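Local coordinates for ATP-dependent DNA helicase (Mycobacterium smegmatis, PDB 5V9X), which probably uses ATP hydrolysis to move 3'-to-5' along a single DNA strand and unwind RNA:DNA duplexes, at residues S226-P231 with S405-L410; F685-F690 with P750-F755; G553-Y558 with H803-A808. All coordinates share one frame; numbering follows the deposited sequence.

Contact 1. Residues S226-P231 with S405-L410; sequences SATVRP and SVASGL
Thr-228, which packs on Ala-407 across the contact, is positioned by a hydroxyl that both its backbone and its side chain grip. Ser-226 OG accepts from Thr-228 N at 3.1 Å, with a nearly straight angle of 162° at the hydrogen, closing an ST turn, and Thr-228 OG1 adds a weak bond to the same oxygen. With chi1 at 53°, OG1 is tucked between the backbone N and the carbonyl carbon, where it also meets Gln-411 NE2 in a hydrogen bond, and CG2 is left to face the helix. The packing is small and largely van der Waals, methyl against methyl and against a carbonyl oxygen: CB of Thr-228 rests 3.9 Å from CB of Ala-407, while CG2 lies 3.9 Å from Ala-407 O and 4.2 Å from Leu-410 CB. On the far side the helix start is organised in the same economical way. Ser-405 is its N-cap, its OG accepting weakly from Ser-408 N, and Ser-405 O takes both Ser-408 OG at 2.9 Å and Gly-409 N at 3.2 Å, the two donors reaching it from one face. Ser-Ala-Thr directly after a core strand matches motif III of superfamily 2 helicases, and the contact illustrates how that motif can meet the partner RecA-like domain close to the nucleotide: the Thr-228 side chain is about 8 Å from the bound AMP-PNP. Around it, Val-229 packs on Leu-66 and Ile-68 of strand 64-68, Glu-452 accepts from the Ala-407 amide and weakly from that of Val-406, and helix 433-448 packs against Val-406 and Leu-410.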
ATOM      1  N   SER A 226      -8.673   5.233 -11.100  1.00 40.87           N
ATOM      2  CA  SER A 226      -7.288   5.303 -10.652  1.00 44.03           C
ATOM      3  C   SER A 226      -6.443   5.987 -11.714  1.00 49.08           C
ATOM      4  O   SER A 226      -6.651   5.775 -12.912  1.00 57.33           O
ATOM      5  CB  SER A 226      -6.714   3.913 -10.350  1.00 41.23           C
ATOM      6  OG  SER A 226      -5.351   4.004  -9.970  1.00 39.38           O
ATOM      7  N   ALA A 227      -5.496   6.804 -11.264  1.00 48.47           N
ATOM      8  CA  ALA A 227      -4.507   7.410 -12.141  1.00 49.30           C
ATOM      9  C   ALA A 227      -3.299   6.516 -12.377  1.00 56.66           C
ATOM     10  O   ALA A 227      -2.461   6.842 -13.226  1.00 67.00           O
ATOM     11  CB  ALA A 227      -4.041   8.747 -11.560  1.00 49.32           C
ATOM     12  N   THR A 228      -3.186   5.405 -11.647  1.00 51.45           N
ATOM     13  CA  THR A 228      -1.999   4.545 -11.664  1.00 47.89           C
ATOM     14  C   THR A 228      -2.458   3.094 -11.805  1.00 46.31           C
ATOM     15  O   THR A 228      -2.583   2.369 -10.815  1.00 41.62           O
ATOM     16  CB  THR A 228      -1.163   4.762 -10.402  1.00 45.92           C
ATOM     17  OG1 THR A 228      -1.998   4.615  -9.246  1.00 39.83           O
ATOM     18  CG2 THR A 228      -0.558   6.159 -10.400  1.00 44.62           C
ATOM     19  N   VAL A 229      -2.701   2.673 -13.043  1.00 47.04           N
ATOM     20  CA  VAL A 229      -3.210   1.338 -13.341  1.00 48.45           C
ATOM     21  C   VAL A 229      -2.211   0.629 -14.240  1.00 51.62           C
ATOM     22  O   VAL A 229      -1.933   1.091 -15.354  1.00 57.53           O
ATOM     23  CB  VAL A 229      -4.593   1.385 -14.008  1.00 49.17           C
ATOM     24  CG1 VAL A 229      -5.076  -0.025 -14.313  1.00 45.80           C
ATOM     25  CG2 VAL A 229      -5.586   2.111 -13.124  1.00 46.37           C
ATOM     26  N   ARG A 230      -1.687  -0.496 -13.767  1.00 55.85           N
ATOM     27  CA  ARG A 230      -0.808  -1.345 -14.559  1.00 60.16           C
ATOM     28  C   ARG A 230      -0.738  -2.739 -13.944  1.00 61.66           C
ATOM     29  O   ARG A 230      -0.313  -2.888 -12.790  1.00 64.81           O
ATOM     30  CB  ARG A 230       0.590  -0.733 -14.664  1.00 62.41           C
ATOM     31  CG  ARG A 230       1.644  -1.703 -15.161  1.00 65.22           C
ATOM     32  CD  ARG A 230       2.943  -0.992 -15.484  1.00 67.07           C
ATOM     33  NE  ARG A 230       4.059  -1.927 -15.586  1.00 70.29           N
ATOM     34  CZ  ARG A 230       5.224  -1.639 -16.158  1.00 78.98           C
ATOM     35  NH1 ARG A 230       5.425  -0.442 -16.691  1.00 83.04           N
ATOM     36  NH2 ARG A 230       6.184  -2.552 -16.203  1.00 79.71           N
ATOM     37  N   PRO A 231      -1.157  -3.785 -14.671  1.00 55.98           N
ATOM     38  CA  PRO A 231      -1.704  -3.705 -16.029  1.00 52.51           C
ATOM     39  C   PRO A 231      -3.193  -3.375 -16.030  1.00 52.92           C
ATOM     40  O   PRO A 231      -3.894  -3.748 -15.088  1.00 55.10           O
ATOM     41  CB  PRO A 231      -1.458  -5.114 -16.596  1.00 47.84           C
ATOM     42  CG  PRO A 231      -0.908  -5.948 -15.437  1.00 46.68           C
ATOM     43  CD  PRO A 231      -1.136  -5.171 -14.183  1.00 50.17           C
ATOM     44  N   SER A 405       6.518   3.685  -3.293  1.00 44.77           N
ATOM     45  CA  SER A 405       6.518   3.207  -4.669  1.00 37.37           C
ATOM     46  C   SER A 405       6.387   4.405  -5.598  1.00 39.20           C
ATOM     47  O   SER A 405       6.144   5.533  -5.161  1.00 45.27           O
ATOM     48  CB  SER A 405       5.395   2.196  -4.915  1.00 36.42           C
ATOM     49  OG  SER A 405       4.125   2.770  -4.667  1.00 42.92           O
ATOM     50  N   VAL A 406       6.562   4.144  -6.895  1.00 35.71           N
ATOM     51  CA  VAL A 406       6.416   5.202  -7.889  1.00 40.28           C
ATOM     52  C   VAL A 406       4.960   5.632  -7.996  1.00 49.78           C
ATOM     53  O   VAL A 406       4.657   6.826  -8.116  1.00 51.96           O
ATOM     54  CB  VAL A 406       6.974   4.737  -9.245  1.00 34.25           C
ATOM     55  CG1 VAL A 406       6.683   5.763 -10.330  1.00 34.70           C
ATOM     56  CG2 VAL A 406       8.469   4.482  -9.137  1.00 35.03           C
ATOM     57  N   ALA A 407       4.036   4.667  -7.945  1.00 49.29           N
ATOM     58  CA  ALA A 407       2.617   4.994  -8.036  1.00 45.18           C
ATOM     59  C   ALA A 407       2.191   5.925  -6.908  1.00 48.26           C
ATOM     60  O   ALA A 407       1.460   6.897  -7.140  1.00 52.43           O
ATOM     61  CB  ALA A 407       1.782   3.714  -8.024  1.00 36.80           C
ATOM     62  N   SER A 408       2.643   5.653  -5.682  1.00 48.45           N
ATOM     63  CA  SER A 408       2.264   6.509  -4.562  1.00 51.58           C
ATOM     64  C   SER A 408       2.833   7.913  -4.728  1.00 55.79           C
ATOM     65  O   SER A 408       2.145   8.903  -4.450  1.00 65.04           O
ATOM     66  CB  SER A 408       2.719   5.890  -3.240  1.00 53.38           C
ATOM     67  OG  SER A 408       4.120   6.006  -3.071  1.00 59.96           O
ATOM     68  N   GLY A 409       4.083   8.020  -5.187  1.00 51.50           N
ATOM     69  CA  GLY A 409       4.650   9.333  -5.456  1.00 51.16           C
ATOM     70  C   GLY A 409       3.833  10.126  -6.459  1.00 53.47           C
ATOM     71  O   GLY A 409       3.696  11.345  -6.336  1.00 57.76           O
ATOM     72  N   LEU A 410       3.278   9.445  -7.465  1.00 51.58           N
ATOM     73  CA  LEU A 410       2.389  10.106  -8.413  1.00 42.25           C
ATOM     74  C   LEU A 410       1.057  10.467  -7.772  1.00 38.30           C
ATOM     75  O   LEU A 410       0.451  11.483  -8.133  1.00 33.59           O
ATOM     76  CB  LEU A 410       2.161   9.212  -9.631  1.00 40.44           C
ATOM     77  CG  LEU A 410       3.308   9.100 -10.634  1.00 44.99           C
ATOM     78  CD1 LEU A 410       3.038   7.983 -11.624  1.00 33.95           C
ATOM     79  CD2 LEU A 410       3.503  10.422 -11.359  1.00 47.12           C
TER

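Contact 2. Residues F685-F690 with P750-F755; sequences FVVERF and PGADLF
Val-687 holds CG1 anti to its backbone N (chi1 173°) and CG2 beside that N, a setting that presents both methyls to Ala-752 and Phe-755, whereas Arg-689 runs extended through chi1 and chi2 before turning at chi3, 53°, to bring its guanidinium round to Pro-750. Two positions on the strand with one residue between them, facing the same way, thus meet one irregular loop with different chemistry. In the apolar half, Val-687 CG2 approaches the methyl of Ala-752 at 3.5 Å and Phe-755 CD2 at 3.9 Å; CG1 completes the grip, 4.0 Å from Phe-755 CE2. The valine comes to the phenyl ring at a slant, and the ring is carried by a turn in which Phe-755 N bonds to Ala-752 O at 3.3 Å. In the polar half, Arg-689 NH1 reaches Pro-750 O at 2.6 Å, but with an angle of only 120° at the hydrogen this is a weak bond. Higher up the arginine, CD lies 3.8 Å from CB of the proline ring. The loop is laid across one face of the mixed sheet of the DEAD/H-associated region: Val-699 and Leu-701 on strand 697-702 flank the valine and phenylalanine, Ile-855 on strand 854-859 meets Ala-752, and Val-717 of helix 707-725 borders Phe-755. Chemically, the contact pairs a buried apolar half with a more exposed polar one. The first depends on methyl and ring packing, while in the second a guanidinium is divided between a backbone carbonyl and a long, weak ion pair with Glu-859, so that polar end probably contributes less than the hydrocarbon does.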
ATOM      1  N   PHE A 685      26.879  -7.124  -9.812  1.00 66.15           N
ATOM      2  CA  PHE A 685      26.834  -7.198  -8.360  1.00 59.24           C
ATOM      3  C   PHE A 685      28.251  -7.091  -7.812  1.00 62.35           C
ATOM      4  O   PHE A 685      29.220  -7.483  -8.468  1.00 65.34           O
ATOM      5  CB  PHE A 685      26.203  -8.510  -7.880  1.00 55.13           C
ATOM      6  CG  PHE A 685      24.747  -8.669  -8.237  1.00 53.14           C
ATOM      7  CD1 PHE A 685      24.011  -7.612  -8.745  1.00 52.99           C
ATOM      8  CD2 PHE A 685      24.112  -9.888  -8.046  1.00 50.64           C
ATOM      9  CE1 PHE A 685      22.675  -7.773  -9.065  1.00 54.66           C
ATOM     10  CE2 PHE A 685      22.779 -10.054  -8.361  1.00 48.92           C
ATOM     11  CZ  PHE A 685      22.058  -8.996  -8.871  1.00 53.03           C
ATOM     12  N   VAL A 686      28.369  -6.562  -6.598  1.00 60.35           N
ATOM     13  CA  VAL A 686      29.659  -6.420  -5.931  1.00 62.37           C
ATOM     14  C   VAL A 686      29.602  -7.163  -4.604  1.00 62.82           C
ATOM     15  O   VAL A 686      28.731  -6.889  -3.769  1.00 60.57           O
ATOM     16  CB  VAL A 686      30.037  -4.949  -5.712  1.00 60.69           C
ATOM     17  CG1 VAL A 686      31.290  -4.855  -4.852  1.00 55.39           C
ATOM     18  CG2 VAL A 686      30.254  -4.255  -7.047  1.00 63.63           C
ATOM     19  N   VAL A 687      30.531  -8.093  -4.411  1.00 61.17           N
ATOM     20  CA  VAL A 687      30.700  -8.786  -3.141  1.00 62.22           C
ATOM     21  C   VAL A 687      31.876  -8.137  -2.424  1.00 66.23           C
ATOM     22  O   VAL A 687      33.020  -8.212  -2.887  1.00 62.47           O
ATOM     23  CB  VAL A 687      30.915 -10.291  -3.342  1.00 60.57           C
ATOM     24  CG1 VAL A 687      31.261 -10.952  -2.024  1.00 54.62           C
ATOM     25  CG2 VAL A 687      29.664 -10.916  -3.943  1.00 61.01           C
ATOM     26  N   GLU A 688      31.596  -7.492  -1.296  1.00 69.38           N
ATOM     27  CA  GLU A 688      32.583  -6.721  -0.554  1.00 64.75           C
ATOM     28  C   GLU A 688      32.888  -7.424   0.758  1.00 67.61           C
ATOM     29  O   GLU A 688      31.970  -7.862   1.458  1.00 68.30           O
ATOM     30  CB  GLU A 688      32.076  -5.301  -0.297  1.00 56.95           C
ATOM     31  CG  GLU A 688      32.979  -4.468   0.585  1.00 56.21           C
ATOM     32  CD  GLU A 688      32.524  -3.028   0.671  1.00 59.46           C
ATOM     33  OE1 GLU A 688      31.543  -2.672  -0.015  1.00 59.87           O
ATOM     34  OE2 GLU A 688      33.147  -2.253   1.424  1.00 62.12           O
ATOM     35  N   ARG A 689      34.172  -7.528   1.088  1.00 74.00           N
ATOM     36  CA  ARG A 689      34.609  -8.224   2.287  1.00 77.79           C
ATOM     37  C   ARG A 689      35.559  -7.345   3.088  1.00 80.99           C
ATOM     38  O   ARG A 689      36.402  -6.643   2.521  1.00 83.17           O
ATOM     39  CB  ARG A 689      35.291  -9.552   1.940  1.00 82.59           C
ATOM     40  CG  ARG A 689      35.662 -10.391   3.150  1.00 91.41           C
ATOM     41  CD  ARG A 689      36.310 -11.713   2.762  1.00 98.87           C
ATOM     42  NE  ARG A 689      37.447 -11.532   1.862  1.00101.41           N
ATOM     43  CZ  ARG A 689      37.400 -11.742   0.551  1.00 98.24           C
ATOM     44  NH1 ARG A 689      36.271 -12.144  -0.016  1.00 98.34           N
ATOM     45  NH2 ARG A 689      38.480 -11.552  -0.195  1.00 94.85           N
ATOM     46  N   PHE A 690      35.407  -7.387   4.407  1.00 82.31           N
ATOM     47  CA  PHE A 690      36.307  -6.707   5.326  1.00 85.90           C
ATOM     48  C   PHE A 690      36.220  -7.414   6.670  1.00 89.76           C
ATOM     49  O   PHE A 690      35.314  -8.217   6.910  1.00 92.29           O
ATOM     50  CB  PHE A 690      35.969  -5.215   5.454  1.00 87.36           C
ATOM     51  CG  PHE A 690      34.548  -4.942   5.872  1.00 89.92           C
ATOM     52  CD1 PHE A 690      33.556  -4.757   4.922  1.00 89.37           C
ATOM     53  CD2 PHE A 690      34.207  -4.860   7.213  1.00 91.27           C
ATOM     54  CE1 PHE A 690      32.249  -4.502   5.300  1.00 85.39           C
ATOM     55  CE2 PHE A 690      32.902  -4.607   7.597  1.00 90.42           C
ATOM     56  CZ  PHE A 690      31.923  -4.427   6.639  1.00 86.19           C
ATOM     57  N   PRO A 750      34.688 -17.211   2.564  1.00100.78           N
ATOM     58  CA  PRO A 750      34.829 -15.762   2.381  1.00102.02           C
ATOM     59  C   PRO A 750      34.511 -15.291   0.961  1.00101.16           C
ATOM     60  O   PRO A 750      34.650 -14.101   0.675  1.00102.32           O
ATOM     61  CB  PRO A 750      36.307 -15.519   2.704  1.00101.67           C
ATOM     62  CG  PRO A 750      36.656 -16.595   3.669  1.00100.44           C
ATOM     63  CD  PRO A 750      35.849 -17.798   3.258  1.00100.44           C
ATOM     64  N   GLY A 751      34.072 -16.204   0.092  1.00 97.13           N
ATOM     65  CA  GLY A 751      33.981 -15.936  -1.326  1.00 93.41           C
ATOM     66  C   GLY A 751      32.602 -15.486  -1.801  1.00 89.78           C
ATOM     67  O   GLY A 751      31.626 -15.457  -1.056  1.00 88.00           O
ATOM     68  N   ALA A 752      32.550 -15.136  -3.088  1.00 90.90           N
ATOM     69  CA  ALA A 752      31.328 -14.672  -3.731  1.00 80.52           C
ATOM     70  C   ALA A 752      30.480 -15.799  -4.297  1.00 83.19           C
ATOM     71  O   ALA A 752      29.300 -15.577  -4.587  1.00 82.22           O
ATOM     72  CB  ALA A 752      31.657 -13.696  -4.860  1.00 73.12           C
ATOM     73  N   ASP A 753      31.049 -16.992  -4.477  1.00 89.25           N
ATOM     74  CA  ASP A 753      30.253 -18.143  -4.879  1.00 91.30           C
ATOM     75  C   ASP A 753      29.215 -18.519  -3.831  1.00 87.49           C
ATOM     76  O   ASP A 753      28.321 -19.320  -4.124  1.00 87.14           O
ATOM     77  CB  ASP A 753      31.164 -19.340  -5.160  1.00 97.73           C
ATOM     78  CG  ASP A 753      32.227 -19.033  -6.197  1.00105.47           C
ATOM     79  OD1 ASP A 753      33.182 -18.295  -5.871  1.00106.72           O
ATOM     80  OD2 ASP A 753      32.109 -19.526  -7.339  1.00108.68           O
ATOM     81  N   LEU A 754      29.319 -17.956  -2.624  1.00 78.33           N
ATOM     82  CA  LEU A 754      28.339 -18.214  -1.575  1.00 72.03           C
ATOM     83  C   LEU A 754      26.940 -17.788  -2.004  1.00 68.69           C
ATOM     84  O   LEU A 754      25.951 -18.455  -1.677  1.00 64.25           O
ATOM     85  CB  LEU A 754      28.761 -17.484  -0.299  1.00 68.25           C
ATOM     86  CG  LEU A 754      27.836 -17.501   0.917  1.00 65.38           C
ATOM     87  CD1 LEU A 754      27.581 -18.922   1.382  1.00 66.74           C
ATOM     88  CD2 LEU A 754      28.439 -16.670   2.036  1.00 65.68           C
ATOM     89  N   PHE A 755      26.836 -16.686  -2.744  1.00 67.91           N
ATOM     90  CA  PHE A 755      25.540 -16.159  -3.152  1.00 64.74           C
ATOM     91  C   PHE A 755      25.016 -16.775  -4.443  1.00 71.04           C
ATOM     92  O   PHE A 755      23.807 -16.711  -4.692  1.00 72.67           O
ATOM     93  CB  PHE A 755      25.621 -14.638  -3.316  1.00 60.89           C
ATOM     94  CG  PHE A 755      26.125 -13.922  -2.094  1.00 65.38           C
ATOM     95  CD1 PHE A 755      25.273 -13.647  -1.033  1.00 65.16           C
ATOM     96  CD2 PHE A 755      27.449 -13.525  -2.003  1.00 68.98           C
ATOM     97  CE1 PHE A 755      25.737 -12.989   0.095  1.00 67.67           C
ATOM     98  CE2 PHE A 755      27.918 -12.866  -0.878  1.00 69.29           C
ATOM     99  CZ  PHE A 755      27.060 -12.598   0.172  1.00 66.77           C
TER

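Contact 3. Residues G553-Y558 with H803-A808; sequences GMFTVY and HQRQRA
Arg-805 and Phe-555 approach from opposite directions and overlap at their flat ends, guanidinium over ring. The two planes are tilted 26° from each other. Phe-555 CE1 sits over the centre of the guanidinium, 3.3 Å from Arg-805 CZ, and the neighbouring ring atom CZ of Phe-555 is 3.6 Å from Arg-805 NH1; that nitrogen lies over one face of the ring, displaced toward CE1 and CZ, so the overlap is offset. At the rim of the guanidinium, in its plane, stands the carbonyl of Gly-553, whose O is 3.2 Å from Arg-805 NH2. The arginine crosses the gap because its chain is stretched from CG to NE (chi2 157°, chi3 171°), spanning backbones whose nearest CA atoms, those of Gly-553 and Arg-805, are still 10.9 Å apart. One shell further out, Glu-574 forms a salt bridge with Arg-805 NH2 and also packs on Phe-555, which is backbone-bonded to Leu-572. Val-577 lies against the phenyl ring as well, and Arg-781 of helix 774-786 touches the Arg-805 side chain. Next to Phe-555 in the chain, Met-554 points away from the helix and touches a phosphate of the bound DNA, placing the junction of the winged-helix and DEAD/H-associated regions beside the tracking strand. A buried positive charge is thus paired with the carboxylate of Glu-574 and covered on one face by aromatic carbons, an environment that would probably keep the guanidinium fixed in orientation.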
ATOM      1  N   GLY A 553       3.237  -4.981  15.274  1.00 58.71           N
ATOM      2  CA  GLY A 553       3.751  -4.345  16.467  1.00 60.54           C
ATOM      3  C   GLY A 553       5.196  -4.687  16.742  1.00 67.12           C
ATOM      4  O   GLY A 553       5.673  -5.765  16.374  1.00 69.21           O
ATOM      5  N   MET A 554       5.903  -3.773  17.396  1.00 70.55           N
ATOM      6  CA  MET A 554       7.322  -3.934  17.664  1.00 72.15           C
ATOM      7  C   MET A 554       7.551  -4.317  19.118  1.00 75.78           C
ATOM      8  O   MET A 554       6.854  -3.842  20.018  1.00 76.18           O
ATOM      9  CB  MET A 554       8.088  -2.652  17.337  1.00 71.48           C
ATOM     10  CG  MET A 554       8.087  -2.307  15.862  1.00 77.59           C
ATOM     11  SD  MET A 554       9.696  -1.726  15.297  1.00 90.01           S
ATOM     12  CE  MET A 554       9.838  -0.194  16.212  1.00 93.51           C
ATOM     13  N   PHE A 555       8.530  -5.189  19.332  1.00 79.81           N
ATOM     14  CA  PHE A 555       8.981  -5.554  20.671  1.00 82.90           C
ATOM     15  C   PHE A 555       9.745  -4.373  21.258  1.00 95.00           C
ATOM     16  O   PHE A 555      10.939  -4.207  21.003  1.00 93.62           O
ATOM     17  CB  PHE A 555       9.867  -6.794  20.614  1.00 75.32           C
ATOM     18  CG  PHE A 555       9.126  -8.081  20.355  1.00 73.53           C
ATOM     19  CD1 PHE A 555       8.480  -8.303  19.150  1.00 78.80           C
ATOM     20  CD2 PHE A 555       9.119  -9.090  21.305  1.00 67.80           C
ATOM     21  CE1 PHE A 555       7.820  -9.493  18.910  1.00 75.59           C
ATOM     22  CE2 PHE A 555       8.463 -10.283  21.067  1.00 66.49           C
ATOM     23  CZ  PHE A 555       7.809 -10.483  19.872  1.00 70.08           C
ATOM     24  N   THR A 556       9.062  -3.530  22.031  1.00109.63           N
ATOM     25  CA  THR A 556       9.734  -2.466  22.777  1.00119.41           C
ATOM     26  C   THR A 556      10.423  -3.132  23.958  1.00132.08           C
ATOM     27  O   THR A 556       9.809  -3.370  25.001  1.00130.93           O
ATOM     28  CB  THR A 556       8.747  -1.398  23.230  1.00113.50           C
ATOM     29  OG1 THR A 556       7.703  -1.268  22.257  1.00107.08           O
ATOM     30  CG2 THR A 556       9.457  -0.058  23.374  1.00113.06           C
ATOM     31  N   VAL A 557      11.715  -3.415  23.795  1.00145.91           N
ATOM     32  CA  VAL A 557      12.371  -4.497  24.519  1.00148.56           C
ATOM     33  C   VAL A 557      11.527  -5.743  24.254  1.00148.13           C
ATOM     34  O   VAL A 557      11.522  -6.244  23.125  1.00150.33           O
ATOM     35  CB  VAL A 557      12.569  -4.181  26.014  1.00150.90           C
ATOM     36  CG1 VAL A 557      13.437  -5.239  26.672  1.00153.26           C
ATOM     37  CG2 VAL A 557      13.241  -2.824  26.164  1.00152.25           C
ATOM     38  N   TYR A 558      10.776  -6.239  25.241  1.00138.47           N
ATOM     39  CA  TYR A 558      10.139  -7.548  25.104  1.00124.85           C
ATOM     40  C   TYR A 558       8.682  -7.523  25.546  1.00118.71           C
ATOM     41  O   TYR A 558       8.377  -7.173  26.690  1.00120.05           O
ATOM     42  CB  TYR A 558      10.923  -8.606  25.887  1.00120.06           C
ATOM     43  CG  TYR A 558      12.373  -8.650  25.471  1.00121.03           C
ATOM     44  CD1 TYR A 558      13.394  -8.613  26.411  1.00123.15           C
ATOM     45  CD2 TYR A 558      12.720  -8.716  24.130  1.00121.21           C
ATOM     46  CE1 TYR A 558      14.722  -8.634  26.019  1.00125.03           C
ATOM     47  CE2 TYR A 558      14.034  -8.735  23.729  1.00122.65           C
ATOM     48  CZ  TYR A 558      15.034  -8.698  24.676  1.00126.78           C
ATOM     49  OH  TYR A 558      16.349  -8.726  24.270  1.00131.04           O
ATOM     50  N   HIS A 803      -0.822 -12.077  22.895  1.00 71.32           N
ATOM     51  CA  HIS A 803      -1.692 -13.242  23.008  1.00 65.90           C
ATOM     52  C   HIS A 803      -1.895 -13.921  21.660  1.00 63.73           C
ATOM     53  O   HIS A 803      -1.972 -15.154  21.591  1.00 62.91           O
ATOM     54  CB  HIS A 803      -3.031 -12.830  23.612  1.00 64.10           C
ATOM     55  CG  HIS A 803      -3.937 -13.980  23.916  1.00 63.65           C
ATOM     56  ND1 HIS A 803      -5.158 -14.148  23.299  1.00 63.41           N
ATOM     57  CD2 HIS A 803      -3.800 -15.021  24.770  1.00 64.37           C
ATOM     58  CE1 HIS A 803      -5.735 -15.242  23.762  1.00 64.03           C
ATOM     59  NE2 HIS A 803      -4.931 -15.791  24.655  1.00 66.01           N
ATOM     60  N   GLN A 804      -2.002 -13.138  20.583  1.00 63.79           N
ATOM     61  CA  GLN A 804      -1.994 -13.723  19.247  1.00 60.35           C
ATOM     62  C   GLN A 804      -0.744 -14.564  19.037  1.00 66.52           C
ATOM     63  O   GLN A 804      -0.823 -15.715  18.596  1.00 74.86           O
ATOM     64  CB  GLN A 804      -2.086 -12.627  18.183  1.00 55.21           C
ATOM     65  CG  GLN A 804      -3.477 -12.057  17.969  1.00 55.17           C
ATOM     66  CD  GLN A 804      -3.556 -11.149  16.753  1.00 54.77           C
ATOM     67  OE1 GLN A 804      -2.605 -11.045  15.979  1.00 52.79           O
ATOM     68  NE2 GLN A 804      -4.693 -10.486  16.581  1.00 53.79           N
ATOM     69  N   ARG A 805       0.423 -14.008  19.375  1.00 64.16           N
ATOM     70  CA  ARG A 805       1.681 -14.724  19.191  1.00 65.18           C
ATOM     71  C   ARG A 805       1.700 -16.027  19.979  1.00 66.71           C
ATOM     72  O   ARG A 805       2.063 -17.082  19.447  1.00 63.01           O
ATOM     73  CB  ARG A 805       2.849 -13.834  19.610  1.00 66.94           C
ATOM     74  CG  ARG A 805       3.056 -12.637  18.716  1.00 64.76           C
ATOM     75  CD  ARG A 805       3.788 -11.541  19.450  1.00 62.91           C
ATOM     76  NE  ARG A 805       4.180 -10.465  18.549  1.00 60.42           N
ATOM     77  CZ  ARG A 805       4.567  -9.263  18.955  1.00 65.81           C
ATOM     78  NH1 ARG A 805       4.608  -8.983  20.251  1.00 68.34           N
ATOM     79  NH2 ARG A 805       4.913  -8.343  18.066  1.00 66.14           N
ATOM     80  N   GLN A 806       1.313 -15.970  21.255  1.00 73.23           N
ATOM     81  CA  GLN A 806       1.352 -17.161  22.099  1.00 77.75           C
ATOM     82  C   GLN A 806       0.443 -18.256  21.554  1.00 76.49           C
ATOM     83  O   GLN A 806       0.859 -19.411  21.416  1.00 74.77           O
ATOM     84  CB  GLN A 806       0.962 -16.794  23.530  1.00 83.62           C
ATOM     85  CG  GLN A 806       0.809 -17.983  24.460  1.00 88.89           C
ATOM     86  CD  GLN A 806       0.495 -17.564  25.882  1.00 90.77           C
ATOM     87  OE1 GLN A 806      -0.555 -17.908  26.425  1.00 90.81           O
ATOM     88  NE2 GLN A 806       1.406 -16.816  26.493  1.00 91.99           N
ATOM     89  N   ARG A 807      -0.804 -17.907  21.226  1.00 75.87           N
ATOM     90  CA  ARG A 807      -1.734 -18.911  20.718  1.00 75.20           C
ATOM     91  C   ARG A 807      -1.359 -19.358  19.310  1.00 71.19           C
ATOM     92  O   ARG A 807      -1.498 -20.540  18.976  1.00 74.73           O
ATOM     93  CB  ARG A 807      -3.162 -18.369  20.746  1.00 77.37           C
ATOM     94  CG  ARG A 807      -3.724 -18.157  22.143  1.00 80.74           C
ATOM     95  CD  ARG A 807      -3.801 -19.460  22.924  1.00 85.54           C
ATOM     96  NE  ARG A 807      -4.535 -19.293  24.176  1.00 91.50           N
ATOM     97  CZ  ARG A 807      -3.990 -18.860  25.308  1.00 95.26           C
ATOM     98  NH1 ARG A 807      -2.701 -18.551  25.348  1.00 99.09           N
ATOM     99  NH2 ARG A 807      -4.732 -18.734  26.400  1.00 94.32           N
ATOM    100  N   ALA A 808      -0.883 -18.435  18.469  1.00 66.37           N
ATOM    101  CA  ALA A 808      -0.496 -18.809  17.111  1.00 61.99           C
ATOM    102  C   ALA A 808       0.746 -19.691  17.116  1.00 64.34           C
ATOM    103  O   ALA A 808       0.810 -20.691  16.389  1.00 63.44           O
ATOM    104  CB  ALA A 808      -0.265 -17.563  16.256  1.00 54.38           C
TER

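In the fold
From the N terminus, the first closure is contact 1: the loop after strand 221-226 in the first parallel sheet is met 174 residues later by helix 406-413, which follows strand 394-400 of the second, joining the two RecA-like domains of the helicase core beside the nucleotide. That closure is complete before the others begin. The chain then enters the winged-helix region, where 553-558 opens contact 3, the longest interval, ended by helix 801-815 only after 245 residues. Contact 2 opens and shuts within that interval. Contact 3 ties the winged-helix region to the DEAD/H-associated region; contact 2 lies within the latter. No two contacts touch; their centres stand 34 to 36 Å apart.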